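Local coordinates for protein luciferase-like enzymeAMP-CoA-ligase (Zophobas atratus, PDB 4W8O) that probably activates carboxylic acids with ATP for transfer to coenzyme A, as a luciferase-like member of the adenylate-forming enzymes from a nonluminescent mealworm, at residues R248-E253 against T274-N279; L220-M225 against L267-I272; G8-P13 against S353-L358; S325-L330 against S381-T386. One frame throughout, in Å; residues are numbered along the deposited sequence.

Interaction 1 of 4, residues R248-E253 against T274-N279; sequences RSMEGE and TYQLTN
L277 meets M250 through its side chain, while its backbone N goes to T274 O at 3.0 Å. The same oxygen also accepts T278 N at 3.2 Å, and this double grip holds the short helical turn of 274-278. Across the contact M250 CE and L277 CD2 stand 3.4 Å apart, tighter than usual for two methyl carbons. The two side chains cross at about a right angle. M250 reaches there with CG anti to its backbone N (chi1 -164°) and a bend at chi2 that brings the methyl onto the leucine. Q276 runs past M250 in the opposite direction, its CB 4.0 Å from M250 SD. With an alanine in its place only that CB remains, which would probably open a gap beside the M250 sulfur where the extended chain now runs. Next along the segment, G252 CA points a hydrogen at Q276 O (3.4 Å, 143° at the hydrogen). A CB built on G252 would fall 2.1 Å from that oxygen, so the approach depends on the glycine. E251 is the N-cap residue of helix 252-262, which forms the beta-alpha-beta crossover between strands 243-246 and 266-268. L277 and M250 both touch T255 of this helix. With no charged pair between the segments, the settled contacts are carbon packing and one CH-O approach, and the join rests chiefly on close fit.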
loop_
_atom_site.group_PDB
_atom_site.type_symbol
_atom_site.label_atom_id
_atom_site.label_comp_id
_atom_site.label_asym_id
_atom_site.label_seq_id
_atom_site.Cartn_x
_atom_site.Cartn_y
_atom_site.Cartn_z
ATOM N N ARG A 248 -3.837 -12.522 -9.824
ATOM C CA ARG A 248 -4.413 -13.117 -8.634
ATOM C C ARG A 248 -3.391 -13.927 -7.850
ATOM O O ARG A 248 -3.330 -13.837 -6.629
ATOM C CB ARG A 248 -5.594 -14.016 -9.000
ATOM C CG ARG A 248 -6.639 -14.057 -7.907
ATOM C CD ARG A 248 -7.578 -12.864 -8.021
ATOM N NE ARG A 248 -8.632 -13.102 -9.012
ATOM C CZ ARG A 248 -9.686 -13.891 -8.815
ATOM N NH1 ARG A 248 -10.586 -14.046 -9.780
ATOM N NH2 ARG A 248 -9.845 -14.534 -7.660
ATOM N N SER A 249 -2.591 -14.708 -8.562
ATOM C CA SER A 249 -1.645 -15.623 -7.943
ATOM C C SER A 249 -0.293 -15.508 -8.593
ATOM O O SER A 249 -0.181 -15.344 -9.802
ATOM C CB SER A 249 -2.125 -17.065 -8.090
ATOM O OG SER A 249 -3.337 -17.254 -7.403
ATOM N N MET A 250 0.737 -15.629 -7.780
ATOM C CA MET A 250 2.091 -15.582 -8.259
ATOM C C MET A 250 2.478 -16.974 -8.744
ATOM O O MET A 250 2.388 -17.942 -7.998
ATOM C CB MET A 250 2.999 -15.123 -7.128
ATOM C CG MET A 250 4.363 -14.661 -7.582
ATOM S SD MET A 250 5.415 -16.036 -8.058
ATOM C CE MET A 250 6.824 -15.119 -8.656
ATOM N N GLU A 251 2.864 -17.060 -10.014
ATOM C CA GLU A 251 3.508 -18.241 -10.578
ATOM C C GLU A 251 4.717 -17.776 -11.367
ATOM O O GLU A 251 4.649 -16.764 -12.058
ATOM C CB GLU A 251 2.569 -19.011 -11.500
ATOM C CG GLU A 251 1.690 -20.029 -10.792
ATOM C CD GLU A 251 0.299 -19.505 -10.493
ATOM O OE1 GLU A 251 -0.409 -19.127 -11.455
ATOM O OE2 GLU A 251 -0.095 -19.492 -9.302
ATOM N N GLY A 252 5.811 -18.522 -11.264
ATOM C CA GLY A 252 7.073 -18.146 -11.891
ATOM C C GLY A 252 6.961 -17.889 -13.379
ATOM O O GLY A 252 7.296 -16.811 -13.864
ATOM N N GLU A 253 6.474 -18.891 -14.093
ATOM C CA GLU A 253 6.362 -18.853 -15.543
ATOM C C GLU A 253 5.464 -17.711 -16.017
ATOM O O GLU A 253 5.842 -16.926 -16.890
ATOM C CB GLU A 253 5.786 -20.175 -16.036
ATOM C CG GLU A 253 6.013 -20.429 -17.510
ATOM C CD GLU A 253 7.330 -21.123 -17.789
ATOM O OE1 GLU A 253 7.925 -20.849 -18.851
ATOM O OE2 GLU A 253 7.766 -21.952 -16.958
ATOM N N THR A 274 9.918 -15.196 -4.751
ATOM C CA THR A 274 10.963 -15.017 -5.777
ATOM C C THR A 274 11.642 -16.324 -6.159
ATOM O O THR A 274 12.209 -16.425 -7.237
ATOM C CB THR A 274 12.075 -14.036 -5.362
ATOM O OG1 THR A 274 12.765 -14.535 -4.213
ATOM C CG2 THR A 274 11.507 -12.663 -5.082
ATOM N N TYR A 275 11.582 -17.310 -5.265
ATOM C CA TYR A 275 12.115 -18.640 -5.541
ATOM C C TYR A 275 11.378 -19.325 -6.687
ATOM O O TYR A 275 11.956 -20.178 -7.359
ATOM C CB TYR A 275 12.114 -19.508 -4.274
ATOM C CG TYR A 275 13.195 -19.099 -3.294
ATOM C CD1 TYR A 275 12.962 -18.128 -2.330
ATOM C CD2 TYR A 275 14.464 -19.669 -3.354
ATOM C CE1 TYR A 275 13.957 -17.739 -1.450
ATOM C CE2 TYR A 275 15.464 -19.283 -2.480
ATOM C CZ TYR A 275 15.206 -18.321 -1.530
ATOM O OH TYR A 275 16.206 -17.948 -0.661
ATOM N N GLN A 276 10.125 -18.944 -6.927
ATOM C CA GLN A 276 9.398 -19.416 -8.105
ATOM C C GLN A 276 9.945 -18.820 -9.407
ATOM O O GLN A 276 9.863 -19.457 -10.458
ATOM C CB GLN A 276 7.907 -19.123 -7.982
ATOM C CG GLN A 276 7.226 -19.914 -6.880
ATOM C CD GLN A 276 5.709 -19.856 -6.963
ATOM O OE1 GLN A 276 5.131 -19.912 -8.048
ATOM N NE2 GLN A 276 5.056 -19.753 -5.810
ATOM N N LEU A 277 10.506 -17.612 -9.336
ATOM C CA LEU A 277 11.108 -16.971 -10.511
ATOM C C LEU A 277 12.431 -17.630 -10.887
ATOM O O LEU A 277 12.657 -17.949 -12.042
ATOM C CB LEU A 277 11.351 -15.479 -10.268
ATOM C CG LEU A 277 10.126 -14.644 -9.908
ATOM C CD1 LEU A 277 10.540 -13.247 -9.489
ATOM C CD2 LEU A 277 9.158 -14.606 -11.079
ATOM N N THR A 278 13.296 -17.825 -9.895
ATOM C CA THR A 278 14.624 -18.384 -10.115
ATOM C C THR A 278 14.613 -19.881 -10.465
ATOM O O THR A 278 15.599 -20.395 -10.954
ATOM C CB THR A 278 15.524 -18.156 -8.892
ATOM O OG1 THR A 278 14.832 -18.569 -7.713
ATOM C CG2 THR A 278 15.899 -16.670 -8.769
ATOM N N ASN A 279 13.502 -20.568 -10.224
ATOM C CA ASN A 279 13.370 -21.968 -10.607
ATOM C C ASN A 279 12.660 -22.174 -11.947
ATOM O O ASN A 279 12.402 -23.308 -12.347
ATOM C CB ASN A 279 12.678 -22.744 -9.490
ATOM C CG ASN A 279 13.618 -23.042 -8.345
ATOM O OD1 ASN A 279 14.376 -24.011 -8.390
ATOM N ND2 ASN A 279 13.593 -22.202 -7.325
#

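Interaction 2 of 4, residues L220-M225 against L267-I272; sequences LHFTTM and LFVAPI
L220 and L267 form a parallel bridge between neighbouring strands of the mixed sheet in the AMP-binding fold. One clear backbone hydrogen bond joins the strands: F268 N to L220 O, 2.9 Å with 157° at the hydrogen and close to the direction of the C=O bond. L267 CA also faces L220 O. The two leucine side chains lie side by side, with L220 CG 4.2 Å from L267 CD1. The same methyl is met by F222 CE2 at 3.6 Å, and V269 CG2 stands 4.0 Å from F222 CD2, both oblique to the ring. The phenyl swings there because its CG is anti to the carbonyl carbon (chi1 -56°). T223 instead brings CG2 to the edge of the F268 ring, near its plane, 4.0 Å from CE2. F268 also lines the pocket that holds a polyether molecule in this crystal. In the next shell, T223 OG1 is hydrogen-bonded to H221 ND1 and to T229 OG1, while H221 NE2 pairs with R244, which probably steadies the rotation that presents the T223 methyl. Helix 252-262 backs the leucines through T255. Where the strands part, one water spans them, accepting from F222 N at 3.0 Å and donating to F268 O at 2.8 Å.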
loop_
_atom_site.group_PDB
_atom_site.type_symbol
_atom_site.label_atom_id
_atom_site.label_comp_id
_atom_site.label_asym_id
_atom_site.label_seq_id
_atom_site.Cartn_x
_atom_site.Cartn_y
_atom_site.Cartn_z
ATOM N N LEU A 220 3.989 -4.509 -11.579
ATOM C CA LEU A 220 3.146 -5.669 -11.285
ATOM C C LEU A 220 3.147 -5.933 -9.785
ATOM O O LEU A 220 4.181 -5.807 -9.125
ATOM C CB LEU A 220 3.657 -6.911 -12.030
ATOM C CG LEU A 220 3.006 -8.275 -11.753
ATOM C CD1 LEU A 220 1.514 -8.266 -12.049
ATOM C CD2 LEU A 220 3.685 -9.363 -12.574
ATOM N N HIS A 221 1.988 -6.292 -9.240
ATOM C CA HIS A 221 1.940 -6.787 -7.874
ATOM C C HIS A 221 0.818 -7.792 -7.700
ATOM O O HIS A 221 -0.072 -7.905 -8.540
ATOM C CB HIS A 221 1.785 -5.630 -6.893
ATOM C CG HIS A 221 0.416 -5.041 -6.880
ATOM N ND1 HIS A 221 -0.466 -5.235 -5.840
ATOM C CD2 HIS A 221 -0.237 -4.289 -7.793
ATOM C CE1 HIS A 221 -1.601 -4.615 -6.109
ATOM N NE2 HIS A 221 -1.487 -4.038 -7.290
ATOM N N PHE A 222 0.880 -8.519 -6.597
ATOM C CA PHE A 222 -0.087 -9.569 -6.293
ATOM C C PHE A 222 -0.896 -9.278 -5.039
ATOM O O PHE A 222 -1.971 -9.844 -4.866
ATOM C CB PHE A 222 0.648 -10.902 -6.128
ATOM C CG PHE A 222 1.490 -11.271 -7.319
ATOM C CD1 PHE A 222 0.919 -11.879 -8.426
ATOM C CD2 PHE A 222 2.843 -10.990 -7.344
ATOM C CE1 PHE A 222 1.682 -12.201 -9.534
ATOM C CE2 PHE A 222 3.614 -11.311 -8.451
ATOM C CZ PHE A 222 3.030 -11.915 -9.547
ATOM N N THR A 223 -0.370 -8.428 -4.159
ATOM C CA THR A 223 -1.010 -8.123 -2.884
ATOM C C THR A 223 -2.335 -7.419 -3.091
ATOM O O THR A 223 -2.469 -6.576 -3.970
ATOM C CB THR A 223 -0.142 -7.191 -2.003
ATOM O OG1 THR A 223 0.396 -6.124 -2.803
ATOM C CG2 THR A 223 0.993 -7.971 -1.341
ATOM N N THR A 224 -3.300 -7.755 -2.246
ATOM C CA THR A 224 -4.610 -7.116 -2.252
ATOM C C THR A 224 -4.523 -5.765 -1.563
ATOM O O THR A 224 -3.492 -5.434 -0.963
ATOM C CB THR A 224 -5.643 -7.982 -1.518
ATOM O OG1 THR A 224 -5.206 -8.203 -0.173
ATOM C CG2 THR A 224 -5.821 -9.322 -2.229
ATOM N N MET A 225 -5.612 -5.001 -1.635
ATOM C CA MET A 225 -5.654 -3.635 -1.093
ATOM C C MET A 225 -5.756 -3.609 0.430
ATOM O O MET A 225 -5.663 -2.556 1.048
ATOM C CB MET A 225 -6.806 -2.844 -1.725
ATOM C CG MET A 225 -6.655 -2.612 -3.225
ATOM S SD MET A 225 -5.227 -1.592 -3.639
ATOM C CE MET A 225 -5.106 -1.891 -5.404
ATOM N N LEU A 267 8.246 -4.932 -10.333
ATOM C CA LEU A 267 7.406 -5.907 -9.688
ATOM C C LEU A 267 7.644 -5.827 -8.188
ATOM O O LEU A 267 8.795 -5.745 -7.750
ATOM C CB LEU A 267 7.750 -7.298 -10.233
ATOM C CG LEU A 267 7.618 -8.525 -9.342
ATOM C CD1 LEU A 267 6.151 -8.811 -9.070
ATOM C CD2 LEU A 267 8.285 -9.707 -10.031
ATOM N N PHE A 268 6.567 -5.813 -7.398
ATOM C CA PHE A 268 6.702 -6.024 -5.963
ATOM C C PHE A 268 6.181 -7.408 -5.601
ATOM O O PHE A 268 5.112 -7.809 -6.047
ATOM C CB PHE A 268 5.968 -4.985 -5.122
ATOM C CG PHE A 268 5.872 -5.382 -3.675
ATOM C CD1 PHE A 268 6.963 -5.238 -2.832
ATOM C CD2 PHE A 268 4.725 -5.979 -3.178
ATOM C CE1 PHE A 268 6.895 -5.646 -1.510
ATOM C CE2 PHE A 268 4.650 -6.388 -1.858
ATOM C CZ PHE A 268 5.736 -6.224 -1.024
ATOM N N VAL A 269 6.944 -8.114 -4.774
ATOM C CA VAL A 269 6.542 -9.417 -4.237
ATOM C C VAL A 269 7.451 -9.789 -3.058
ATOM O O VAL A 269 8.634 -9.441 -3.033
ATOM C CB VAL A 269 6.566 -10.518 -5.327
ATOM C CG1 VAL A 269 7.986 -10.855 -5.752
ATOM C CG2 VAL A 269 5.841 -11.771 -4.858
ATOM N N ALA A 270 6.894 -10.494 -2.083
ATOM C CA ALA A 270 7.655 -10.896 -0.908
ATOM C C ALA A 270 8.781 -11.861 -1.309
ATOM O O ALA A 270 8.673 -12.556 -2.334
ATOM C CB ALA A 270 6.735 -11.512 0.136
ATOM N N PRO A 271 9.877 -11.890 -0.528
ATOM C CA PRO A 271 11.041 -12.697 -0.903
ATOM C C PRO A 271 10.733 -14.149 -1.241
ATOM O O PRO A 271 11.276 -14.682 -2.205
ATOM C CB PRO A 271 11.927 -12.637 0.347
ATOM C CG PRO A 271 11.580 -11.339 0.982
ATOM C CD PRO A 271 10.114 -11.147 0.724
ATOM N N ILE A 272 9.870 -14.781 -0.452
ATOM C CA ILE A 272 9.650 -16.220 -0.581
ATOM C C ILE A 272 9.097 -16.639 -1.951
ATOM O O ILE A 272 9.453 -17.701 -2.452
ATOM C CB ILE A 272 8.770 -16.767 0.558
ATOM C CG1 ILE A 272 8.859 -18.299 0.585
ATOM C CG2 ILE A 272 7.331 -16.269 0.426
ATOM C CD1 ILE A 272 8.321 -18.916 1.852
HETATM O O HOH W 1 2.899 -8.535 -4.445
#

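Interaction 3 of 4, residues G8-P13 against S353-L358; sequences GKEFHP and SPRTLL
Backbone hydrogen bonds set the frame between G8-P13 and the type II turn S353-T356. G8 N donates to T356 O at 2.9 Å (168° at the hydrogen), in the carbonyl plane, and R355 N donates to K9 O at 2.8 Å on a more bent path. G8 CA adds a CH-O approach to S353 O at 3.3 Å; a CB on this residue would fall on that oxygen, so the glycine is needed for the fit. The first segment continues from strand 6-7, the edge strand beside 357-362 in the five-stranded antiparallel sheet.

The ionic part is one salt bridge. R355 NH1 reaches E10 OE2 at 3.1 Å, using the oxygen's syn lone pair, with the oxygen tilted out of the guanidinium plane.

Packing gathers along the same arginine. R355 CD lies over the centre of one face of the F11 ring, 3.4 Å from the centroid, a CH-pi contact. A bend at chi3 (62°) then leads the guanidinium away from the ring, and the two planes stand 64° apart. P13 CG lies over one guanidinium face, offset toward its rim, 3.8 Å from R355 NE. P354 CB meets F11 CD2 at the ring edge, 3.6 Å away, and its ring runs alongside the K9 aliphatic chain, whose NZ is bonded to Y211 O. F11 in turn stacks with Y211.

R355 NH2 has a second acidic partner in D382. Facing carboxylates at two separate nitrogens, with apolar groups along its stem, the guanidinium is probably held both charged and fixed in rotation.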
loop_
_atom_site.group_PDB
_atom_site.type_symbol
_atom_site.label_atom_id
_atom_site.label_comp_id
_atom_site.label_asym_id
_atom_site.label_seq_id
_atom_site.Cartn_x
_atom_site.Cartn_y
_atom_site.Cartn_z
ATOM N N GLY A 8 16.887 11.270 6.112
ATOM C CA GLY A 8 16.796 11.101 4.665
ATOM C C GLY A 8 16.924 12.417 3.927
ATOM O O GLY A 8 16.888 13.480 4.536
ATOM N N LYS A 9 17.063 12.340 2.605
ATOM C CA LYS A 9 17.253 13.524 1.779
ATOM C C LYS A 9 15.971 14.338 1.745
ATOM O O LYS A 9 14.880 13.798 1.933
ATOM C CB LYS A 9 17.661 13.133 0.352
ATOM C CG LYS A 9 16.504 12.623 -0.501
ATOM C CD LYS A 9 16.919 12.269 -1.923
ATOM C CE LYS A 9 15.707 11.790 -2.710
ATOM N NZ LYS A 9 16.048 11.206 -4.032
ATOM N N GLU A 10 16.100 15.633 1.489
ATOM C CA GLU A 10 14.935 16.509 1.422
ATOM C C GLU A 10 14.232 16.409 0.073
ATOM O O GLU A 10 14.828 16.019 -0.936
ATOM C CB GLU A 10 15.324 17.969 1.707
ATOM C CG GLU A 10 15.449 18.302 3.191
ATOM C CD GLU A 10 14.121 18.248 3.945
ATOM O OE1 GLU A 10 14.150 18.292 5.190
ATOM O OE2 GLU A 10 13.046 18.168 3.308
ATOM N N PHE A 11 12.936 16.717 0.086
ATOM C CA PHE A 11 12.191 17.001 -1.136
ATOM C C PHE A 11 11.148 18.051 -0.808
ATOM O O PHE A 11 10.890 18.320 0.356
ATOM C CB PHE A 11 11.574 15.737 -1.772
ATOM C CG PHE A 11 10.490 15.062 -0.950
ATOM C CD1 PHE A 11 9.172 15.493 -1.008
ATOM C CD2 PHE A 11 10.786 13.942 -0.171
ATOM C CE1 PHE A 11 8.182 14.851 -0.273
ATOM C CE2 PHE A 11 9.804 13.296 0.565
ATOM C CZ PHE A 11 8.496 13.747 0.511
ATOM N N HIS A 12 10.577 18.660 -1.838
ATOM C CA HIS A 12 9.542 19.664 -1.664
ATOM C C HIS A 12 8.187 18.996 -1.903
ATOM O O HIS A 12 7.888 18.618 -3.032
ATOM C CB HIS A 12 9.751 20.816 -2.647
ATOM C CG HIS A 12 8.623 21.796 -2.658
ATOM N ND1 HIS A 12 8.519 22.820 -1.741
ATOM C CD2 HIS A 12 7.527 21.885 -3.449
ATOM C CE1 HIS A 12 7.417 23.508 -1.977
ATOM N NE2 HIS A 12 6.795 22.958 -3.005
ATOM N N PRO A 13 7.369 18.825 -0.845
ATOM C CA PRO A 13 6.101 18.120 -1.077
ATOM C C PRO A 13 5.146 18.892 -1.976
ATOM O O PRO A 13 4.956 20.085 -1.775
ATOM C CB PRO A 13 5.519 17.961 0.340
ATOM C CG PRO A 13 6.707 18.025 1.247
ATOM C CD PRO A 13 7.603 19.048 0.593
ATOM N N SER A 353 14.599 6.570 4.143
ATOM C CA SER A 353 13.862 7.178 3.038
ATOM C C SER A 353 13.837 8.715 3.147
ATOM O O SER A 353 14.092 9.267 4.221
ATOM C CB SER A 353 12.438 6.604 2.982
ATOM O OG SER A 353 11.864 6.570 4.272
ATOM N N PRO A 354 13.532 9.408 2.031
ATOM C CA PRO A 354 13.543 10.880 2.063
ATOM C C PRO A 354 12.610 11.455 3.123
ATOM O O PRO A 354 11.565 10.864 3.417
ATOM C CB PRO A 354 13.069 11.283 0.656
ATOM C CG PRO A 354 13.305 10.092 -0.198
ATOM C CD PRO A 354 13.198 8.885 0.692
ATOM N N ARG A 355 13.023 12.581 3.704
ATOM C CA ARG A 355 12.235 13.320 4.685
ATOM C C ARG A 355 11.796 12.468 5.874
ATOM O O ARG A 355 10.750 12.715 6.468
ATOM C CB ARG A 355 11.035 13.996 4.000
ATOM C CG ARG A 355 11.414 15.298 3.303
ATOM C CD ARG A 355 10.220 15.989 2.666
ATOM N NE ARG A 355 9.212 16.373 3.637
ATOM C CZ ARG A 355 9.157 17.536 4.279
ATOM N NH1 ARG A 355 10.070 18.484 4.081
ATOM N NH2 ARG A 355 8.169 17.749 5.137
ATOM N N THR A 356 12.620 11.480 6.226
ATOM C CA THR A 356 12.362 10.571 7.331
ATOM C C THR A 356 13.529 10.623 8.319
ATOM O O THR A 356 14.696 10.725 7.909
ATOM C CB THR A 356 12.199 9.128 6.816
ATOM O OG1 THR A 356 11.086 9.063 5.914
ATOM C CG2 THR A 356 11.986 8.143 7.959
ATOM N N LEU A 357 13.213 10.566 9.615
ATOM C CA LEU A 357 14.227 10.411 10.661
ATOM C C LEU A 357 14.172 8.991 11.233
ATOM O O LEU A 357 13.085 8.455 11.460
ATOM C CB LEU A 357 13.999 11.416 11.791
ATOM C CG LEU A 357 13.940 12.900 11.427
ATOM C CD1 LEU A 357 13.506 13.700 12.646
ATOM C CD2 LEU A 357 15.270 13.402 10.896
ATOM N N LEU A 358 15.341 8.394 11.469
ATOM C CA LEU A 358 15.428 7.061 12.080
ATOM C C LEU A 358 16.499 7.032 13.162
ATOM O O LEU A 358 17.635 7.464 12.938
ATOM C CB LEU A 358 15.725 5.999 11.016
ATOM C CG LEU A 358 15.655 4.542 11.490
ATOM C CD1 LEU A 358 15.197 3.648 10.356
ATOM C CD2 LEU A 358 16.981 4.036 12.052
#

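Interaction 4 of 4, residues S325-L330 against S381-T386; sequences SEIGLL and SDAMMT
I327, packed against A383 and M384, sits in a classic beta bulge: both it and G328 face M324 in the hairpin of strands 317-324 and 328-332. G328 has a positive phi of 80°, which a glycine accepts easily. The bulge comes straight after E326, which ends a G-Y-G-M-S-E run resembling a core sequence motif of adenylate-forming enzymes. E326 also lines the pocket that holds a polyether, probably from the crystallisation liquor, though its very short approach to that molecule is doubtful. The glutamate stem serves this contact too, with CG alongside M385 SD at 3.7 Å. One backbone hydrogen bond ties the segments: M385 N to E326 O, 2.9 Å and 152° at the hydrogen. Next to it, I327 CA points its hydrogen at A383 O, and A383 CB lies 3.4 Å from I327 O. The facing loop is a type I turn, S381-M384, overlaid by an ST turn in which A383 N donates to S381 OG at 3.0 Å. With OG between the backbone N and the carbonyl carbon (chi1 82°), the hydroxyl is placed to accept that bond. Replacing S381 by alanine takes away this acceptor, and would probably leave A383 N without its mate, the turn less firmly set and a gap beside I327. Helix 199-211 flanks A383 through Q204 and I205. On the ethyl branch, I327 CD1 stands 3.5 Å from S381 OG and 4.0 Å from M384 CG.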
loop_
_atom_site.group_PDB
_atom_site.type_symbol
_atom_site.label_atom_id
_atom_site.label_comp_id
_atom_site.label_asym_id
_atom_site.label_seq_id
_atom_site.Cartn_x
_atom_site.Cartn_y
_atom_site.Cartn_z
ATOM N N SER A 325 2.676 -0.394 7.982
ATOM C CA SER A 325 1.405 0.262 7.703
ATOM C C SER A 325 1.318 1.610 8.366
ATOM O O SER A 325 0.680 2.521 7.841
ATOM C CB SER A 325 0.249 -0.612 8.173
ATOM O OG SER A 325 0.347 -1.875 7.551
ATOM N N GLU A 326 1.983 1.735 9.510
ATOM C CA GLU A 326 1.913 2.942 10.327
ATOM C C GLU A 326 2.594 4.169 9.715
ATOM O O GLU A 326 2.376 5.286 10.194
ATOM C CB GLU A 326 2.534 2.685 11.706
ATOM C CG GLU A 326 1.709 1.811 12.631
ATOM C CD GLU A 326 1.874 0.322 12.391
ATOM O OE1 GLU A 326 2.556 -0.098 11.430
ATOM O OE2 GLU A 326 1.299 -0.434 13.183
ATOM N N ILE A 327 3.423 3.971 8.693
ATOM C CA ILE A 327 4.276 5.060 8.169
ATOM C C ILE A 327 4.776 4.880 6.728
ATOM O O ILE A 327 5.371 5.797 6.176
ATOM C CB ILE A 327 5.496 5.271 9.093
ATOM C CG1 ILE A 327 6.161 6.633 8.851
ATOM C CG2 ILE A 327 6.484 4.119 8.940
ATOM C CD1 ILE A 327 7.052 7.079 9.991
ATOM N N GLY A 328 4.518 3.729 6.111
ATOM C CA GLY A 328 4.992 3.466 4.761
ATOM C C GLY A 328 6.458 3.057 4.757
ATOM O O GLY A 328 6.943 2.424 5.698
ATOM N N LEU A 329 7.158 3.430 3.694
ATOM C CA LEU A 329 8.531 3.000 3.458
ATOM C C LEU A 329 9.520 3.756 4.350
ATOM O O LEU A 329 9.509 4.981 4.393
ATOM C CB LEU A 329 8.871 3.204 1.978
ATOM C CG LEU A 329 10.079 2.494 1.380
ATOM C CD1 LEU A 329 10.124 1.022 1.741
ATOM C CD2 LEU A 329 10.041 2.668 -0.132
ATOM N N LEU A 330 10.361 3.007 5.062
ATOM C CA LEU A 330 11.277 3.561 6.062
ATOM C C LEU A 330 12.735 3.520 5.632
ATOM O O LEU A 330 13.501 4.446 5.914
ATOM C CB LEU A 330 11.126 2.804 7.382
ATOM C CG LEU A 330 9.851 3.115 8.156
ATOM C CD1 LEU A 330 9.808 2.276 9.426
ATOM C CD2 LEU A 330 9.756 4.610 8.462
ATOM N N SER A 381 8.264 11.039 10.751
ATOM C CA SER A 381 8.056 11.732 9.484
ATOM C C SER A 381 6.610 12.186 9.368
ATOM O O SER A 381 5.754 11.806 10.175
ATOM C CB SER A 381 8.369 10.814 8.298
ATOM O OG SER A 381 7.281 9.954 7.994
ATOM N N ASP A 382 6.341 12.962 8.324
ATOM C CA ASP A 382 4.999 13.452 8.044
ATOM C C ASP A 382 4.091 12.371 7.462
ATOM O O ASP A 382 2.912 12.630 7.253
ATOM C CB ASP A 382 5.052 14.634 7.068
ATOM C CG ASP A 382 5.623 15.891 7.689
ATOM O OD1 ASP A 382 5.846 15.939 8.927
ATOM O OD2 ASP A 382 5.835 16.846 6.918
ATOM N N ALA A 383 4.638 11.175 7.204
ATOM C CA ALA A 383 3.871 10.026 6.704
ATOM C C ALA A 383 3.298 9.174 7.834
ATOM O O ALA A 383 2.660 8.160 7.588
ATOM C CB ALA A 383 4.750 9.156 5.815
ATOM N N MET A 384 3.535 9.588 9.066
ATOM C CA MET A 384 3.121 8.841 10.242
ATOM C C MET A 384 1.601 8.870 10.410
ATOM O O MET A 384 0.956 9.893 10.156
ATOM C CB MET A 384 3.764 9.478 11.475
ATOM C CG MET A 384 4.266 8.507 12.521
ATOM S SD MET A 384 5.684 9.213 13.402
ATOM C CE MET A 384 5.061 10.844 13.830
ATOM N N MET A 385 1.046 7.746 10.856
ATOM C CA MET A 385 -0.370 7.662 11.239
ATOM C C MET A 385 -0.729 8.724 12.271
ATOM O O MET A 385 0.107 9.098 13.104
ATOM C CB MET A 385 -0.698 6.284 11.814
ATOM C CG MET A 385 0.012 5.931 13.113
ATOM S SD MET A 385 -0.641 4.425 13.868
ATOM C CE MET A 385 0.348 4.379 15.361
ATOM N N THR A 386 -1.975 9.188 12.209
ATOM C CA THR A 386 -2.475 10.174 13.156
ATOM C C THR A 386 -2.903 9.549 14.481
ATOM O O THR A 386 -2.957 10.243 15.481
ATOM C CB THR A 386 -3.669 10.972 12.584
ATOM O OG1 THR A 386 -4.680 10.067 12.130
ATOM C CG2 THR A 386 -3.222 11.826 11.442
#

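From the N terminus, residues 8-13 open the longest loop, which interaction 3 closes only at 353-358. Interactions 1 and 2 are nested within it and cross each other: 220-225 and 248-253 come first, then 267-272 and 274-279, and F222 packs on M250 where the two contacts meet. Together they tie strands 218-221 and 266-268 to the crossover helix 252-262 and the turn 274-278. Interaction 4 follows both in series, but crosses interaction 3, since 353-358 falls between its segments; S353 OG probably hydrogen-bonds to L329 O there. Interactions 3 and 4 thus join the antiparallel five-stranded sheet to the edge of the mixed nine-stranded one formed by strands 328-332 and 351-352.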